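Local coordinates for epsin-1 (Saccharomyces cerevisiae, PDB 5LOZ), which binds membranes rich in phosphatidylinositol 3,5- and 4,5-bisphosphate as an endocytic adaptor that also binds ubiquitin and clathrin, represented here by its ENTH domain, at residues W81-L86 against S121-L126. Numbering follows the deposited sequence. Where two conformers were deposited one is given.
Sequences WCRENL and SDDERL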
ATOM      1  N   TRP A  81       7.659   1.349   8.899  1.00 11.52           N
ATOM      2  CA  TRP A  81       8.153   1.518   7.557  1.00 12.37           C
ATOM      3  C   TRP A  81       7.571   2.810   6.904  1.00 13.35           C
ATOM      4  O   TRP A  81       8.319   3.634   6.400  1.00 16.07           O
ATOM      5  CB  TRP A  81       7.828   0.317   6.705  1.00 12.65           C
ATOM      6  CG  TRP A  81       8.359   0.391   5.319  1.00 16.00           C
ATOM      7  CD1 TRP A  81       9.584  -0.052   4.885  1.00 16.44           C
ATOM      8  CD2 TRP A  81       7.705   0.943   4.168  1.00 16.62           C
ATOM      9  NE1 TRP A  81       9.723   0.188   3.541  1.00 18.29           N
ATOM     10  CE2 TRP A  81       8.592   0.802   3.074  1.00 18.97           C
ATOM     11  CE3 TRP A  81       6.469   1.568   3.958  1.00 16.99           C
ATOM     12  CZ2 TRP A  81       8.264   1.240   1.778  1.00 23.40           C
ATOM     13  CZ3 TRP A  81       6.145   2.010   2.657  1.00 20.16           C
ATOM     14  CH2 TRP A  81       7.034   1.833   1.598  1.00 22.54           C
ATOM     15  N   CYS A  82       6.246   2.959   6.924  1.00 13.99           N
ATOM     16  CA  CYS A  82       5.583   4.142   6.429  1.00 16.50           C
ATOM     17  C   CYS A  82       6.183   5.429   6.966  1.00 16.89           C
ATOM     18  O   CYS A  82       6.359   6.383   6.209  1.00 17.69           O
ATOM     19  CB  CYS A  82       4.085   4.126   6.752  1.00 17.17           C
ATOM     20  SG  CYS A  82       3.148   3.054   5.759  1.00 17.62           S
ATOM     21  N   ARG A  83       6.439   5.495   8.280  1.00 16.59           N
ATOM     22  CA  ARG A  83       6.984   6.723   8.858  1.00 15.34           C
ATOM     23  C   ARG A  83       8.407   6.983   8.371  1.00 15.89           C
ATOM     24  O   ARG A  83       8.776   8.126   8.067  1.00 16.13           O
ATOM     25  CB  ARG A  83       6.908   6.726  10.380  1.00 14.00           C
ATOM     26  CG  ARG A  83       5.511   6.577  10.901  1.00 12.14           C
ATOM     27  CD  ARG A  83       5.393   7.077  12.333  1.00 15.46           C
ATOM     28  NE  ARG A  83       4.076   6.707  12.883  1.00 11.46           N
ATOM     29  CZ  ARG A  83       2.941   7.335  12.599  1.00 12.58           C
ATOM     30  NH1 ARG A  83       2.940   8.404  11.809  1.00 18.95           N
ATOM     31  NH2 ARG A  83       1.803   6.910  13.130  1.00 15.70           N
ATOM     32  N   GLU A  84       9.196   5.931   8.228  1.00 16.05           N
ATOM     33  CA  GLU A  84      10.532   6.085   7.667  1.00 18.89           C
ATOM     34  C   GLU A  84      10.516   6.440   6.187  1.00 21.00           C
ATOM     35  O   GLU A  84      11.431   7.098   5.697  1.00 23.86           O
ATOM     36  CB  GLU A  84      11.382   4.808   7.876  1.00 18.89           C
ATOM     37  CG  GLU A  84      12.112   4.753   9.171  1.00 22.56           C
ATOM     38  CD  GLU A  84      13.043   5.938   9.351  1.00 24.45           C
ATOM     39  OE1 GLU A  84      14.063   6.032   8.646  1.00 33.89           O
ATOM     40  OE2 GLU A  84      12.733   6.804  10.183  1.00 32.63           O
ATOM     41  N   ASN A  85       9.491   6.005   5.457  1.00 19.98           N
ATOM     42  CA  ASN A  85       9.417   6.275   4.013  1.00 21.25           C
ATOM     43  C   ASN A  85       8.229   7.165   3.634  1.00 21.67           C
ATOM     44  O   ASN A  85       7.608   6.960   2.599  1.00 22.24           O
ATOM     45  CB  ASN A  85       9.300   4.960   3.278  1.00 20.94           C
ATOM     46  CG  ASN A  85      10.577   4.162   3.325  1.00 25.23           C
ATOM     47  OD1 ASN A  85      11.510   4.421   2.554  1.00 31.63           O
ATOM     48  ND2 ASN A  85      10.642   3.198   4.234  1.00 21.62           N
ATOM     49  N   LEU A  86       7.889   8.131   4.493  1.00 19.91           N
ATOM     50  CA  LEU A  86       6.658   8.900   4.293  1.00 18.78           C
ATOM     51  C   LEU A  86       6.733   9.793   3.038  1.00 17.85           C
ATOM     52  O   LEU A  86       5.697  10.146   2.468  1.00 16.83           O
ATOM     53  CB  LEU A  86       6.376   9.770   5.512  1.00 18.46           C
ATOM     54  CG  LEU A  86       4.957   9.915   6.088  1.00 22.74           C
ATOM     55  CD1 LEU A  86       4.804  11.341   6.679  1.00 22.99           C
ATOM     56  CD2 LEU A  86       3.865   9.591   5.125  1.00 21.52           C
ATOM     57  N   SER A 121      -1.250  10.553  10.584  1.00 12.15           N
ATOM     58  CA  SER A 121      -1.217  11.712  11.474  0.50 13.58           C
ATOM     59  C   SER A 121      -2.174  11.570  12.647  1.00 14.49           C
ATOM     60  O   SER A 121      -2.006  12.230  13.682  1.00 16.84           O
ATOM     61  CB  SER A 121      -1.501  13.009  10.715  0.50 13.63           C
ATOM     62  OG  SER A 121      -0.403  13.380   9.871  0.50 15.80           O
ATOM     63  N   ASP A 122      -3.176  10.704  12.504  1.00 13.51           N
ATOM     64  CA  ASP A 122      -4.244  10.564  13.466  1.00 14.92           C
ATOM     65  C   ASP A 122      -4.005   9.359  14.354  1.00 15.17           C
ATOM     66  O   ASP A 122      -4.658   8.306  14.199  1.00 13.72           O
ATOM     67  CB  ASP A 122      -5.588  10.480  12.713  1.00 15.49           C
ATOM     68  CG  ASP A 122      -6.819  10.680  13.636  1.00 20.56           C
ATOM     69  OD1 ASP A 122      -6.712  10.587  14.874  1.00 20.07           O
ATOM     70  OD2 ASP A 122      -7.911  10.893  13.099  1.00 19.94           O
ATOM     71  N   ASP A 123      -3.078   9.509  15.312  1.00 15.55           N
ATOM     72  CA  ASP A 123      -2.712   8.392  16.173  1.00 15.85           C
ATOM     73  C   ASP A 123      -3.923   7.830  16.927  1.00 15.69           C
ATOM     74  O   ASP A 123      -4.038   6.634  17.135  1.00 14.80           O
ATOM     75  CB  ASP A 123      -1.646   8.797  17.212  1.00 14.83           C
ATOM     76  CG  ASP A 123      -0.336   9.179  16.575  1.00 16.57           C
ATOM     77  OD1 ASP A 123      -0.335  10.031  15.672  1.00 23.71           O
ATOM     78  OD2 ASP A 123       0.669   8.674  17.016  1.00 13.83           O
ATOM     79  N   GLU A 124      -4.823   8.699  17.354  1.00 16.24           N
ATOM     80  CA  GLU A 124      -5.987   8.181  18.051  1.00 18.10           C
ATOM     81  C   GLU A 124      -6.701   7.194  17.163  1.00 16.67           C
ATOM     82  O   GLU A 124      -7.029   6.092  17.578  1.00 14.16           O
ATOM     83  CB  GLU A 124      -6.938   9.309  18.452  1.00 20.83           C
ATOM     84  CG  GLU A 124      -6.594  10.021  19.752  1.00 27.32           C
ATOM     85  CD  GLU A 124      -7.778  10.857  20.313  1.00 35.16           C
ATOM     86  OE1 GLU A 124      -8.882  10.856  19.717  1.00 38.20           O
ATOM     87  OE2 GLU A 124      -7.604  11.499  21.367  1.00 41.78           O
ATOM     88  N   ARG A 125      -6.980   7.615  15.930  1.00 16.77           N
ATOM     89  CA  ARG A 125      -7.730   6.786  15.000  1.00 16.44           C
ATOM     90  C   ARG A 125      -6.973   5.501  14.639  1.00 14.38           C
ATOM     91  O   ARG A 125      -7.570   4.412  14.661  1.00 14.63           O
ATOM     92  CB  ARG A 125      -8.073   7.572  13.744  1.00 17.25           C
ATOM     93  CG  ARG A 125      -9.075   6.891  12.797  1.00 20.40           C
ATOM     94  CD  ARG A 125      -9.716   7.936  11.863  1.00 24.64           C
ATOM     95  NE  ARG A 125      -9.151   7.944  10.517  1.00 35.03           N
ATOM     96  CZ  ARG A 125      -8.483   8.970   9.993  1.00 38.43           C
ATOM     97  NH1 ARG A 125      -8.284  10.088  10.675  1.00 42.82           N
ATOM     98  NH2 ARG A 125      -7.998   8.879   8.776  1.00 41.11           N
ATOM     99  N   LEU A 126      -5.684   5.604  14.339  1.00 13.42           N
ATOM    100  CA  LEU A 126      -4.929   4.419  13.890  1.00 13.68           C
ATOM    101  C   LEU A 126      -4.806   3.420  15.053  1.00 13.02           C
ATOM    102  O   LEU A 126      -4.823   2.242  14.830  1.00 11.60           O
ATOM    103  CB  LEU A 126      -3.544   4.782  13.412  1.00 15.19           C
ATOM    104  CG  LEU A 126      -2.711   3.633  12.788  1.00 17.37           C
ATOM    105  CD1 LEU A 126      -3.454   2.837  11.743  1.00 10.97           C
ATOM    106  CD2 LEU A 126      -1.414   4.163  12.198  1.00 19.57           C
TER
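Two donors of Asn-85 converge on Trp-81 O, closing the helix end from which Arg-83 reaches over to Asp-123 and Leu-126. Asn-85 N lies 2.8 Å from Trp-81 O, and Asn-85 ND2 meets the same oxygen at 3.2 Å, with an N-H...O angle of 153° but from above the carbonyl plane. The same amide nitrogen, ND2, sits over one face of the Trp-81 indole, offset toward its rim.

The contact between the segments is slight: about 100 Å² is buried, and the closest CA atoms, those of Arg-83 and Ser-121, are 9.9 Å apart. The middle of the Arg-83 chain is stretched, CB to NE running nearly straight (chi3 -170°), which carries the guanidinium toward 121-126. Within the alpha-alpha superhelix of the ENTH domain, Arg-83 reaches from the end of helix 76-84 to the turn between helices 106-121 and 123-133. Its NH2 comes within 4.3 Å of Leu-126 CD2 and stops 4.4 Å from Asp-123 OD2. That oxygen lies well out of the guanidinium plane, so the attraction is at most long-range electrostatics; the firmer partner is Leu-120 O, hydrogen-bonded to NH1.

Asp-122 is the N-cap of helix 123-133: its OD1 accepts from Arg-125 N at 3.2 Å (N-H...O 160°), met from above the carboxylate plane. Its OD2, approached on the anti side, forms a bent salt bridge of 2.6 Å with Arg-125 NH1, so the carboxylate is held through both oxygens.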